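Local coordinates for ankyrin repeat domain protein (Legionella pneumophila subsp. pneumophila, PDB 6MCA) that is a bacterial effector, with ankyrin repeats and a cysteine protease-like region, and interacts with the host LARP7 component of the 7SK snRNP complex, at residues D170-N173 and E177-E180; I305-D310 and N326-L331; H33-F38 and A71-A76; R201-Y206 and Y217-M222; V124-V129 and L188-A193. All blocks are in the same frame, centred on the assembly; numbering follows the deposited sequence.

Contact 1 of 5, residues D170-N173 and E177-E180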
# COMPACT_ATOMS: atom_id res chain seq x y z
N ASP A 170 12.43 -4.00 -12.23
CA ASP A 170 11.52 -4.25 -13.34
C ASP A 170 10.74 -5.54 -13.10
O ASP A 170 11.34 -6.60 -12.86
CB ASP A 170 12.27 -4.31 -14.67
CG ASP A 170 12.60 -2.94 -15.21
OD1 ASP A 170 12.96 -2.05 -14.40
OD2 ASP A 170 12.50 -2.73 -16.44
N ILE A 171 9.42 -5.44 -13.18
CA ILE A 171 8.55 -6.61 -13.09
C ILE A 171 7.91 -6.83 -14.46
O ILE A 171 8.07 -6.03 -15.38
CB ILE A 171 7.48 -6.46 -11.99
CG1 ILE A 171 6.50 -5.33 -12.34
CG2 ILE A 171 8.13 -6.21 -10.64
CD1 ILE A 171 5.27 -5.30 -11.45
N VAL A 172 7.19 -7.93 -14.59
CA VAL A 172 6.60 -8.35 -15.86
C VAL A 172 5.11 -8.05 -15.84
O VAL A 172 4.40 -8.46 -14.91
CB VAL A 172 6.86 -9.84 -16.13
CG1 VAL A 172 6.24 -10.26 -17.44
CG2 VAL A 172 8.36 -10.12 -16.12
N ASN A 173 4.63 -7.34 -16.85
CA ASN A 173 3.21 -7.05 -16.97
C ASN A 173 2.51 -8.23 -17.63
O ASN A 173 3.11 -9.28 -17.88
CB ASN A 173 2.99 -5.73 -17.71
CG ASN A 173 3.51 -5.74 -19.14
OD1 ASN A 173 3.79 -6.79 -19.71
ND2 ASN A 173 3.63 -4.56 -19.73
N GLU A 177 6.09 -7.96 -20.99
CA GLU A 177 7.02 -6.85 -21.09
C GLU A 177 7.38 -6.33 -19.70
O GLU A 177 6.59 -6.41 -18.76
CB GLU A 177 6.43 -5.71 -21.93
CG GLU A 177 5.57 -6.19 -23.09
CD GLU A 177 5.05 -5.04 -23.94
OE1 GLU A 177 5.31 -5.04 -25.16
OE2 GLU A 177 4.39 -4.14 -23.38
N PHE A 178 8.59 -5.79 -19.59
CA PHE A 178 9.08 -5.28 -18.31
C PHE A 178 8.60 -3.85 -18.09
O PHE A 178 8.67 -3.01 -18.99
CB PHE A 178 10.60 -5.33 -18.26
CG PHE A 178 11.16 -6.72 -18.19
CD1 PHE A 178 11.16 -7.42 -16.99
CD2 PHE A 178 11.70 -7.33 -19.31
CE1 PHE A 178 11.67 -8.70 -16.92
CE2 PHE A 178 12.22 -8.61 -19.24
CZ PHE A 178 12.20 -9.30 -18.04
N ILE A 179 8.10 -3.59 -16.88
CA ILE A 179 7.74 -2.24 -16.44
C ILE A 179 8.49 -1.94 -15.15
O ILE A 179 8.80 -2.84 -14.36
CB ILE A 179 6.22 -2.07 -16.24
CG1 ILE A 179 5.74 -2.91 -15.06
CG2 ILE A 179 5.47 -2.42 -17.51
CD1 ILE A 179 4.34 -2.58 -14.62
N GLU A 180 8.78 -0.67 -14.95
CA GLU A 180 9.53 -0.24 -13.77
C GLU A 180 8.61 -0.13 -12.56
O GLU A 180 7.44 0.23 -12.67
CB GLU A 180 10.22 1.10 -14.03
CG GLU A 180 11.59 0.98 -14.68
CD GLU A 180 12.57 2.02 -14.16
OE1 GLU A 180 12.14 2.92 -13.41
OE2 GLU A 180 13.77 1.92 -14.49

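Contact 2 of 5, residues I305-D310 and N326-L331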
# COMPACT_ATOMS: atom_id res chain seq x y z
N ILE A 305 -18.71 14.75 13.11
CA ILE A 305 -18.66 14.58 11.66
C ILE A 305 -17.80 15.67 11.03
O ILE A 305 -16.96 15.40 10.16
CB ILE A 305 -20.08 14.59 11.07
CG1 ILE A 305 -20.88 13.41 11.60
CG2 ILE A 305 -20.03 14.55 9.56
CD1 ILE A 305 -20.26 12.11 11.26
N ASN A 306 -18.00 16.92 11.46
CA ASN A 306 -17.23 18.03 10.91
C ASN A 306 -15.75 17.88 11.21
O ASN A 306 -14.91 18.26 10.39
CB ASN A 306 -17.77 19.35 11.46
CG ASN A 306 -19.27 19.46 11.35
OD1 ASN A 306 -20.01 18.87 12.15
ND2 ASN A 306 -19.74 20.21 10.36
N PHE A 307 -15.41 17.31 12.37
CA PHE A 307 -14.01 17.05 12.67
C PHE A 307 -13.41 16.05 11.69
O PHE A 307 -12.33 16.28 11.14
CB PHE A 307 -13.86 16.54 14.11
CG PHE A 307 -12.44 16.25 14.50
CD1 PHE A 307 -11.88 15.00 14.27
CD2 PHE A 307 -11.66 17.22 15.10
CE1 PHE A 307 -10.57 14.73 14.63
CE2 PHE A 307 -10.35 16.96 15.47
CZ PHE A 307 -9.80 15.71 15.23
N ILE A 308 -14.11 14.94 11.45
CA ILE A 308 -13.61 13.93 10.52
C ILE A 308 -13.50 14.51 9.11
O ILE A 308 -12.57 14.19 8.36
CB ILE A 308 -14.51 12.68 10.55
CG1 ILE A 308 -14.50 12.06 11.95
CG2 ILE A 308 -14.04 11.66 9.52
CD1 ILE A 308 -13.16 11.47 12.35
N HIS A 309 -14.44 15.38 8.74
CA HIS A 309 -14.39 15.98 7.41
C HIS A 309 -13.20 16.91 7.27
O HIS A 309 -12.45 16.83 6.29
CB HIS A 309 -15.70 16.72 7.11
CG HIS A 309 -15.86 17.10 5.67
ND1 HIS A 309 -15.43 18.31 5.16
CD2 HIS A 309 -16.38 16.41 4.63
CE1 HIS A 309 -15.69 18.36 3.87
NE2 HIS A 309 -16.27 17.22 3.52
N ASP A 310 -12.99 17.80 8.26
CA ASP A 310 -11.80 18.64 8.25
C ASP A 310 -10.53 17.80 8.25
O ASP A 310 -9.52 18.19 7.64
CB ASP A 310 -11.81 19.58 9.46
CG ASP A 310 -12.97 20.54 9.44
OD1 ASP A 310 -13.78 20.49 8.49
OD2 ASP A 310 -13.08 21.36 10.38
N ASN A 326 -5.12 19.12 19.01
CA ASN A 326 -4.86 19.01 20.44
C ASN A 326 -5.77 19.95 21.23
O ASN A 326 -6.31 19.58 22.28
CB ASN A 326 -3.40 19.32 20.75
CG ASN A 326 -2.44 18.42 19.99
OD1 ASN A 326 -2.29 18.54 18.77
ND2 ASN A 326 -1.79 17.51 20.71
N GLN A 327 -5.95 21.17 20.72
CA GLN A 327 -6.81 22.14 21.40
C GLN A 327 -8.28 21.77 21.26
O GLN A 327 -9.06 21.90 22.21
CB GLN A 327 -6.55 23.54 20.85
CG GLN A 327 -7.59 24.57 21.25
CD GLN A 327 -6.98 25.78 21.93
OE1 GLN A 327 -5.78 25.82 22.19
NE2 GLN A 327 -7.80 26.78 22.21
N GLN A 328 -8.69 21.31 20.07
CA GLN A 328 -10.10 21.01 19.84
C GLN A 328 -10.54 19.80 20.67
O GLN A 328 -11.60 19.84 21.30
CB GLN A 328 -10.35 20.77 18.35
CG GLN A 328 -10.20 22.02 17.50
CD GLN A 328 -10.38 21.75 16.02
OE1 GLN A 328 -10.93 20.72 15.63
NE2 GLN A 328 -9.92 22.67 15.18
N LEU A 329 -9.75 18.74 20.68
CA LEU A 329 -10.09 17.53 21.42
C LEU A 329 -9.67 17.58 22.88
O LEU A 329 -10.07 16.69 23.65
CB LEU A 329 -9.47 16.30 20.75
CG LEU A 329 -9.75 16.09 19.26
CD1 LEU A 329 -9.08 14.82 18.76
CD2 LEU A 329 -11.25 16.05 18.99
N GLY A 330 -8.89 18.58 23.28
CA GLY A 330 -8.38 18.63 24.64
C GLY A 330 -7.49 17.45 24.95
O GLY A 330 -7.72 16.73 25.92
N LEU A 331 -6.46 17.26 24.13
CA LEU A 331 -5.61 16.08 24.22
C LEU A 331 -4.67 16.21 25.41
O LEU A 331 -3.70 16.98 25.37
CB LEU A 331 -4.83 15.89 22.92
CG LEU A 331 -5.68 15.54 21.70
CD1 LEU A 331 -4.81 15.22 20.50
CD2 LEU A 331 -6.61 14.37 22.02

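Contact 3 of 5, residues H33-F38 and A71-A76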
# COMPACT_ATOMS: atom_id res chain seq x y z
N HIS A 33 -26.92 12.50 -9.82
CA HIS A 33 -27.75 11.38 -10.26
C HIS A 33 -28.80 11.80 -11.29
O HIS A 33 -29.85 11.16 -11.42
CB HIS A 33 -28.42 10.68 -9.07
CG HIS A 33 -27.47 9.89 -8.22
ND1 HIS A 33 -27.65 8.55 -7.96
CD2 HIS A 33 -26.34 10.25 -7.58
CE1 HIS A 33 -26.66 8.12 -7.19
NE2 HIS A 33 -25.85 9.13 -6.95
N ARG A 34 -28.52 12.86 -12.03
CA ARG A 34 -29.37 13.29 -13.13
C ARG A 34 -28.76 12.86 -14.45
O ARG A 34 -27.55 13.01 -14.67
CB ARG A 34 -29.57 14.81 -13.13
CG ARG A 34 -30.56 15.32 -12.10
CD ARG A 34 -30.77 16.82 -12.25
NE ARG A 34 -29.66 17.60 -11.73
CZ ARG A 34 -29.46 18.89 -11.97
NH1 ARG A 34 -28.41 19.51 -11.44
NH2 ARG A 34 -30.31 19.56 -12.73
N MET A 35 -29.59 12.31 -15.33
CA MET A 35 -29.12 11.92 -16.65
C MET A 35 -28.75 13.16 -17.45
O MET A 35 -29.61 14.04 -17.63
CB MET A 35 -30.18 11.10 -17.39
CG MET A 35 -29.79 10.72 -18.81
SD MET A 35 -28.51 9.45 -18.85
CE MET A 35 -29.43 8.04 -18.24
N PRO A 36 -27.52 13.29 -17.93
CA PRO A 36 -27.12 14.51 -18.63
C PRO A 36 -27.81 14.65 -19.98
O PRO A 36 -28.24 13.67 -20.60
CB PRO A 36 -25.61 14.35 -18.80
CG PRO A 36 -25.21 13.28 -17.83
CD PRO A 36 -26.39 12.37 -17.74
N ASP A 37 -27.92 15.90 -20.43
CA ASP A 37 -28.39 16.21 -21.78
C ASP A 37 -27.17 16.20 -22.69
O ASP A 37 -26.57 17.24 -23.00
CB ASP A 37 -29.12 17.55 -21.80
CG ASP A 37 -29.77 17.85 -23.14
OD1 ASP A 37 -29.68 17.00 -24.05
OD2 ASP A 37 -30.36 18.94 -23.27
N PHE A 38 -26.79 14.99 -23.12
CA PHE A 38 -25.54 14.81 -23.86
C PHE A 38 -25.51 15.67 -25.12
O PHE A 38 -24.46 16.20 -25.49
CB PHE A 38 -25.35 13.34 -24.22
CG PHE A 38 -25.41 12.41 -23.04
CD1 PHE A 38 -24.34 12.31 -22.17
CD2 PHE A 38 -26.54 11.64 -22.81
CE1 PHE A 38 -24.40 11.45 -21.08
CE2 PHE A 38 -26.60 10.79 -21.72
CZ PHE A 38 -25.53 10.69 -20.86
N ALA A 71 -23.70 5.32 -17.56
CA ALA A 71 -22.55 4.68 -18.20
C ALA A 71 -22.97 3.96 -19.48
O ALA A 71 -22.23 3.98 -20.47
CB ALA A 71 -21.89 3.71 -17.23
N GLU A 72 -24.15 3.33 -19.48
CA GLU A 72 -24.67 2.72 -20.69
C GLU A 72 -24.90 3.76 -21.77
O GLU A 72 -24.58 3.54 -22.95
CB GLU A 72 -25.96 1.97 -20.40
CG GLU A 72 -25.80 0.71 -19.56
CD GLU A 72 -27.13 0.16 -19.08
OE1 GLU A 72 -27.17 -1.02 -18.68
OE2 GLU A 72 -28.13 0.90 -19.13
N GLN A 73 -25.47 4.91 -21.39
CA GLN A 73 -25.65 6.00 -22.34
C GLN A 73 -24.31 6.44 -22.93
O GLN A 73 -24.19 6.62 -24.15
CB GLN A 73 -26.35 7.18 -21.66
CG GLN A 73 -27.80 6.92 -21.31
CD GLN A 73 -28.64 6.58 -22.52
OE1 GLN A 73 -28.58 7.25 -23.55
NE2 GLN A 73 -29.44 5.52 -22.41
N LEU A 74 -23.30 6.61 -22.08
CA LEU A 74 -21.99 7.06 -22.56
C LEU A 74 -21.35 6.04 -23.48
O LEU A 74 -20.73 6.40 -24.49
CB LEU A 74 -21.08 7.36 -21.37
CG LEU A 74 -21.43 8.61 -20.56
CD1 LEU A 74 -20.61 8.66 -19.29
CD2 LEU A 74 -21.20 9.86 -21.40
N ILE A 75 -21.48 4.75 -23.15
CA ILE A 75 -20.92 3.70 -24.00
C ILE A 75 -21.64 3.67 -25.34
O ILE A 75 -21.03 3.44 -26.39
CB ILE A 75 -20.97 2.35 -23.28
CG1 ILE A 75 -20.00 2.34 -22.10
CG2 ILE A 75 -20.64 1.21 -24.24
CD1 ILE A 75 -20.24 1.21 -21.12
N ALA A 76 -22.96 3.90 -25.33
CA ALA A 76 -23.71 3.98 -26.58
C ALA A 76 -23.18 5.10 -27.47
O ALA A 76 -23.19 4.96 -28.70
CB ALA A 76 -25.20 4.20 -26.28

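Contact 4 of 5, residues R201-Y206 and Y217-M222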
# COMPACT_ATOMS: atom_id res chain seq x y z
N ARG A 201 -2.63 -13.04 7.29
CA ARG A 201 -1.72 -14.17 7.07
C ARG A 201 -0.90 -14.48 8.31
O ARG A 201 -0.59 -15.65 8.57
CB ARG A 201 -0.80 -13.87 5.89
CG ARG A 201 -1.52 -13.64 4.57
CD ARG A 201 -0.54 -13.28 3.47
NE ARG A 201 -1.21 -13.10 2.19
CZ ARG A 201 -1.53 -14.10 1.37
NH1 ARG A 201 -1.24 -15.35 1.70
NH2 ARG A 201 -2.15 -13.84 0.22
N PHE A 202 -0.56 -13.45 9.09
CA PHE A 202 0.29 -13.64 10.26
C PHE A 202 -0.42 -14.47 11.32
O PHE A 202 0.13 -15.46 11.82
CB PHE A 202 0.71 -12.28 10.81
CG PHE A 202 1.54 -12.36 12.06
CD1 PHE A 202 2.79 -12.94 12.04
CD2 PHE A 202 1.06 -11.84 13.25
CE1 PHE A 202 3.56 -13.00 13.19
CE2 PHE A 202 1.82 -11.90 14.40
CZ PHE A 202 3.07 -12.48 14.37
N ILE A 203 -1.65 -14.08 11.68
CA ILE A 203 -2.37 -14.82 12.71
C ILE A 203 -2.88 -16.17 12.22
O ILE A 203 -3.46 -16.93 13.01
CB ILE A 203 -3.55 -14.01 13.27
CG1 ILE A 203 -4.56 -13.68 12.18
CG2 ILE A 203 -3.05 -12.73 13.93
CD1 ILE A 203 -5.74 -12.87 12.67
N SER A 204 -2.68 -16.50 10.95
CA SER A 204 -3.10 -17.77 10.39
C SER A 204 -1.94 -18.72 10.13
O SER A 204 -2.16 -19.83 9.64
CB SER A 204 -3.87 -17.54 9.08
OG SER A 204 -2.99 -17.21 8.02
N SER A 205 -0.71 -18.30 10.42
CA SER A 205 0.45 -19.15 10.21
C SER A 205 0.59 -20.13 11.36
O SER A 205 0.30 -19.80 12.52
CB SER A 205 1.71 -18.30 10.07
OG SER A 205 2.84 -19.10 9.74
N TYR A 206 1.03 -21.35 11.04
CA TYR A 206 1.32 -22.33 12.09
C TYR A 206 2.39 -21.80 13.04
O TYR A 206 2.24 -21.87 14.27
CB TYR A 206 1.76 -23.65 11.46
CG TYR A 206 0.65 -24.42 10.78
CD1 TYR A 206 -0.61 -24.51 11.35
CD2 TYR A 206 0.87 -25.07 9.57
CE1 TYR A 206 -1.63 -25.22 10.73
CE2 TYR A 206 -0.14 -25.78 8.95
CZ TYR A 206 -1.38 -25.85 9.53
OH TYR A 206 -2.39 -26.56 8.91
N TYR A 217 -7.17 -9.00 19.93
CA TYR A 217 -6.80 -7.59 19.77
C TYR A 217 -6.42 -7.29 18.33
O TYR A 217 -6.92 -6.33 17.73
CB TYR A 217 -5.64 -7.25 20.71
CG TYR A 217 -6.06 -7.02 22.15
CD1 TYR A 217 -7.38 -7.19 22.55
CD2 TYR A 217 -5.13 -6.65 23.11
CE1 TYR A 217 -7.77 -6.98 23.86
CE2 TYR A 217 -5.51 -6.44 24.43
CZ TYR A 217 -6.83 -6.61 24.79
OH TYR A 217 -7.20 -6.41 26.10
N ILE A 218 -5.54 -8.11 17.75
CA ILE A 218 -5.17 -7.96 16.34
C ILE A 218 -6.40 -7.90 15.46
O ILE A 218 -6.51 -7.04 14.58
CB ILE A 218 -4.23 -9.10 15.92
CG1 ILE A 218 -2.93 -9.06 16.72
CG2 ILE A 218 -3.94 -9.03 14.42
CD1 ILE A 218 -1.87 -10.03 16.25
N HIS A 219 -7.37 -8.78 15.71
CA HIS A 219 -8.61 -8.77 14.95
C HIS A 219 -9.23 -7.38 14.94
O HIS A 219 -9.53 -6.83 13.87
CB HIS A 219 -9.60 -9.79 15.53
CG HIS A 219 -9.37 -11.19 15.06
ND1 HIS A 219 -9.44 -12.28 15.91
CD2 HIS A 219 -9.06 -11.68 13.84
CE1 HIS A 219 -9.19 -13.38 15.22
NE2 HIS A 219 -8.95 -13.05 13.97
N ASN A 220 -9.37 -6.77 16.12
CA ASN A 220 -9.93 -5.43 16.20
C ASN A 220 -9.15 -4.46 15.33
O ASN A 220 -9.74 -3.70 14.55
CB ASN A 220 -9.95 -4.96 17.66
CG ASN A 220 -10.89 -5.77 18.52
OD1 ASN A 220 -11.91 -6.28 18.05
ND2 ASN A 220 -10.55 -5.91 19.80
N ILE A 221 -7.82 -4.52 15.41
CA ILE A 221 -6.98 -3.66 14.58
C ILE A 221 -7.35 -3.84 13.11
O ILE A 221 -7.59 -2.86 12.39
CB ILE A 221 -5.49 -3.95 14.83
CG1 ILE A 221 -5.12 -3.62 16.28
CG2 ILE A 221 -4.62 -3.17 13.87
CD1 ILE A 221 -3.69 -3.95 16.65
N MET A 222 -7.44 -5.10 12.67
CA MET A 222 -7.83 -5.37 11.29
C MET A 222 -9.15 -4.69 10.96
O MET A 222 -9.27 -3.99 9.95
CB MET A 222 -7.90 -6.87 11.05
CG MET A 222 -6.54 -7.56 11.10
SD MET A 222 -6.63 -9.36 11.08
CE MET A 222 -7.43 -9.64 9.50

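Contact 5 of 5, residues V124-V129 and L188-A193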
# COMPACT_ATOMS: atom_id res chain seq x y z
N VAL A 124 -5.46 -3.96 -12.54
CA VAL A 124 -6.85 -3.98 -12.10
C VAL A 124 -7.07 -5.00 -10.98
O VAL A 124 -7.92 -4.79 -10.10
CB VAL A 124 -7.77 -4.27 -13.31
CG1 VAL A 124 -9.23 -4.37 -12.89
CG2 VAL A 124 -7.59 -3.19 -14.37
N LEU A 125 -6.30 -6.09 -10.97
CA LEU A 125 -6.53 -7.18 -10.03
C LEU A 125 -5.95 -6.93 -8.64
O LEU A 125 -6.29 -7.68 -7.72
CB LEU A 125 -5.93 -8.48 -10.59
CG LEU A 125 -6.81 -9.38 -11.46
CD1 LEU A 125 -5.97 -10.51 -12.04
CD2 LEU A 125 -7.98 -9.94 -10.66
N VAL A 126 -5.10 -5.92 -8.47
CA VAL A 126 -4.30 -5.80 -7.25
C VAL A 126 -5.19 -5.66 -6.03
O VAL A 126 -5.04 -6.40 -5.04
CB VAL A 126 -3.31 -4.62 -7.37
CG1 VAL A 126 -2.75 -4.26 -6.01
CG2 VAL A 126 -2.20 -4.96 -8.35
N TYR A 127 -6.12 -4.71 -6.06
CA TYR A 127 -6.94 -4.44 -4.88
C TYR A 127 -7.93 -5.57 -4.60
O TYR A 127 -8.10 -5.94 -3.43
CB TYR A 127 -7.66 -3.10 -5.03
CG TYR A 127 -6.77 -1.92 -4.71
CD1 TYR A 127 -6.26 -1.73 -3.43
CD2 TYR A 127 -6.42 -1.00 -5.70
CE1 TYR A 127 -5.44 -0.66 -3.14
CE2 TYR A 127 -5.60 0.07 -5.41
CZ TYR A 127 -5.11 0.24 -4.13
OH TYR A 127 -4.29 1.31 -3.85
N PRO A 128 -8.62 -6.13 -5.60
CA PRO A 128 -9.45 -7.31 -5.30
C PRO A 128 -8.65 -8.49 -4.77
O PRO A 128 -9.17 -9.25 -3.94
CB PRO A 128 -10.12 -7.63 -6.65
CG PRO A 128 -9.36 -6.86 -7.67
CD PRO A 128 -8.86 -5.65 -6.97
N VAL A 129 -7.41 -8.67 -5.23
CA VAL A 129 -6.57 -9.73 -4.68
C VAL A 129 -6.26 -9.45 -3.21
O VAL A 129 -6.34 -10.34 -2.36
CB VAL A 129 -5.28 -9.88 -5.51
CG1 VAL A 129 -4.24 -10.67 -4.74
CG2 VAL A 129 -5.58 -10.55 -6.83
N LEU A 188 -0.83 4.90 -0.22
CA LEU A 188 -1.49 4.79 1.08
C LEU A 188 -2.53 3.68 1.11
O LEU A 188 -2.52 2.82 1.99
CB LEU A 188 -2.12 6.14 1.45
CG LEU A 188 -2.78 6.22 2.83
CD1 LEU A 188 -1.78 5.88 3.92
CD2 LEU A 188 -3.38 7.59 3.06
N GLU A 189 -3.47 3.70 0.15
CA GLU A 189 -4.52 2.69 0.13
C GLU A 189 -3.94 1.29 -0.07
O GLU A 189 -4.36 0.33 0.58
CB GLU A 189 -5.53 3.01 -0.97
CG GLU A 189 -6.05 4.44 -0.93
CD GLU A 189 -7.24 4.66 -1.84
OE1 GLU A 189 -8.31 4.08 -1.58
OE2 GLU A 189 -7.10 5.42 -2.83
N PHE A 190 -2.96 1.18 -0.98
CA PHE A 190 -2.24 -0.08 -1.15
C PHE A 190 -1.61 -0.52 0.16
O PHE A 190 -1.66 -1.71 0.52
CB PHE A 190 -1.18 0.07 -2.24
CG PHE A 190 -0.25 -1.11 -2.34
CD1 PHE A 190 -0.60 -2.23 -3.06
CD2 PHE A 190 0.99 -1.08 -1.72
CE1 PHE A 190 0.26 -3.31 -3.16
CE2 PHE A 190 1.86 -2.15 -1.81
CZ PHE A 190 1.49 -3.27 -2.54
N THR A 191 -1.00 0.41 0.89
CA THR A 191 -0.34 0.06 2.15
C THR A 191 -1.34 -0.44 3.18
O THR A 191 -1.09 -1.44 3.86
CB THR A 191 0.44 1.26 2.69
OG1 THR A 191 1.55 1.55 1.83
CG2 THR A 191 0.96 0.98 4.09
N VAL A 192 -2.49 0.23 3.30
CA VAL A 192 -3.51 -0.21 4.25
C VAL A 192 -3.98 -1.62 3.90
O VAL A 192 -4.07 -2.50 4.77
CB VAL A 192 -4.68 0.79 4.27
CG1 VAL A 192 -5.79 0.30 5.19
CG2 VAL A 192 -4.20 2.16 4.71
N ALA A 193 -4.28 -1.85 2.62
CA ALA A 193 -4.75 -3.17 2.20
C ALA A 193 -3.71 -4.25 2.47
O ALA A 193 -4.04 -5.32 3.00
CB ALA A 193 -5.13 -3.14 0.72

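Contact 1 of 5, residues D170-N173 and E177-E180
Ile171 and Ile179 form the hydrogen-bonded pair of an antiparallel beta hairpin, each giving its N-H to the other's carbonyl: Ile171 N to Ile179 O and Ile179 N to Ile171 O are both 2.9 Å. Asn173 extends the ladder into the turn, its N reaching Glu177 O at 2.9 Å in a nearly straight bond (174°). Its side chain then closes the turn: with CG set between the backbone N and the carbonyl carbon (chi1 62°), OD1 accepts Glu177 N at 2.9 Å, the donor tilted 35° from the amide plane. Lys175 N also bonds to OD1, so two backbone N-H groups hold the amide. Apolar contacts occupy both faces. On one, the CG1 atoms of Ile171 and Ile179 meet at 3.7 Å; on the other, Val172 CG2 lies 3.7 Å from Phe178 CE1. Asp170 and Glu180 face each other on that second face as like charges, not bonded, with Asp170 OD1 4.1 Å from Glu180 OE2, which may raise their proton affinity. The isoleucine face rests on helix 147-162 through Phe149, and the Val172-Phe178 face on helix 404-421, placing the hairpin between the two.

Contact 2 of 5, residues I305-D310 and N326-L331
Gln328 OE1 is the polar atom nearest the partner segment, touching two rim carbons of Phe307, CD2 at 3.6 Å and CE2 at 3.8 Å. This is a contact at the ring edge, near its plane, and no hydrogen bond crosses between the segments. It belongs to the packing of two successive helices, 305-312 and 318-329, in the part of the protein that carries the five-stranded antiparallel sheet. Phe307 reaches across from the first helix with CG anti to its backbone N (chi1 -180°), which sends the ring toward the second. There the end of Leu329 covers one face: CD2 sits 3.7 Å above the ring plane, a CH-pi contact 25° off the normal, while CD1 comes to 3.7 Å from Phe307 CZ. The amide of Gln328 stands nearly upright to the ring, with planes 81° apart. Tyr320 and Ile325, both of helix 318-329, also touch Phe307, so the ring is buried against its partner helix over a longer run. Gly330 is the first residue to leave helical backbone angles, with a positive phi, and the chain turns into strand 331-337, with Leu331 N hydrogen-bonded to Asn326 O at 3.0 Å.

Contact 3 of 5, residues H33-F38 and A71-A76
Helix 68-76 receives Met35 and Phe38 from the connection between helices 26-31 and 38-43, and meets them with Gln73 and Leu74. The ring of Phe38 straddles the two helix residues: CE2 lies 3.6 Å from Gln73 CB, and CE1 on the other side of the ring lies 3.6 Å from Leu74 CD2. Both approaches are oblique to the ring. Pro36 O sits over one ring face, offset toward the rim. The connection is shaped by motifs at both ends, a Schellman motif at His33 that finishes helix 26-31 and Asp37 in the N-cap position of helix 38-43, whose first residue is Phe38. Behind the contact, helix 68-76 packs on helix 58-65 and on helix 101-109, the latter inside the predicted ankyrin repeat. Met35 bends at chi2 (72°) and chi3, bringing its thioether across the glutamine chain at about a right angle, with SD 3.6 Å and CE 3.7 Å from Gln73 CG. A glycerol molecule, probably from the crystallisation liquor, lies beside Met35.

Contact 4 of 5, residues R201-Y206 and Y217-M222
Ile203 meets three residues of helix 215-233, Ile218, His219 and Met222, and is the main apolar residue that segment 201-206 puts against them. Aliphatic packing comes first: Ile203 CG2 touches both CD1 and CG2 of Ile218 at 3.8 Å, the two side chains running past each other in opposite directions. The other branch of Ile203 does separate work. Its CG1 stands between the backbone N and the carbonyl carbon (chi1 61°), and the extended chain beyond it carries CD1 on to His219 and Met222. There CD1 lies 3.5 Å from His219 NE2 and 3.7 Å from His219 CD2, oblique to the imidazole, and 4.0 Å from Met222 SD. No hydrogen bond links the segments. Polar bonds are instead local to the first one: Ser204 OG donates to Arg201 O at 2.9 Å, from above the carbonyl plane (40° out of it) rather than along a lone pair, and Ser205 N bonds to Phe202 O at 3.3 Å. Phe202 turns its ring to Trp383 and Trp386 of helix 373-399, and Ile218 touches Leu379 of that helix, which thus borders both segments. The whole is a helix-end packing, in which a type I beta turn from Phe202 to Ser205, begun on the last turn of helix 188-202, sets Ile203 against helix 215-233.

Contact 5 of 5, residues V124-V129 and L188-A193
Tyr127 drives its phenol end against the backbone of helix 188-202 at Phe190. Its OH comes to 3.2 Å from Phe190 N, too poorly angled for a hydrogen bond, and to 3.6 Å from Glu189 CB. The approach is edge-on: Phe190 N and Glu189 C lie at the ring edge, near its plane. The hydroxyl is hydrogen-bonded to a bound tartrate, probably from the crystallisation liquor. Phe190 answers with CB 3.7 Å from Tyr127 OH, and its CG is anti to the backbone N (chi1 171°), which swings the ring toward Val126. The meeting of helices 126-131 and 188-202 joins the ankyrin region to the helical part that follows the hairpin 168-182; Tyr127 also touches Asp97 of helix 91-97, and Phe190 has an edge-to-face partner in Phe153 of helix 147-162. Val126 makes a looser contact, its CG1 4.2 Å from Phe190 CD1, near the plane of that ring at its edge. Of the Glu189 side chain it is CB that meets Tyr127; OE2 is hydrogen-bonded to His236 NE2.

How the contacts relate
Contact 5 lies deepest, its centre about 6 Å from that of the chain, and contact 3 lies farthest out at about 34 Å. Contact 2 is also buried, though peripheral at about 26 Å, whereas contacts 1, 3 and 4 are only partly buried. Contacts 4 and 5 use opposite ends of helix 188-202, with centres about 18 Å apart; strand 178-182 of contact 1 precedes that helix. Only contact 1 has hydrogen bonds between its segments, as befits paired strands. The other four have none: a phenylalanine ring meets aliphatic groups in contacts 2 and 3, an isoleucine is central in contact 4, and in contact 5 a tyrosine edge meets helix backbone. No two contacts touch.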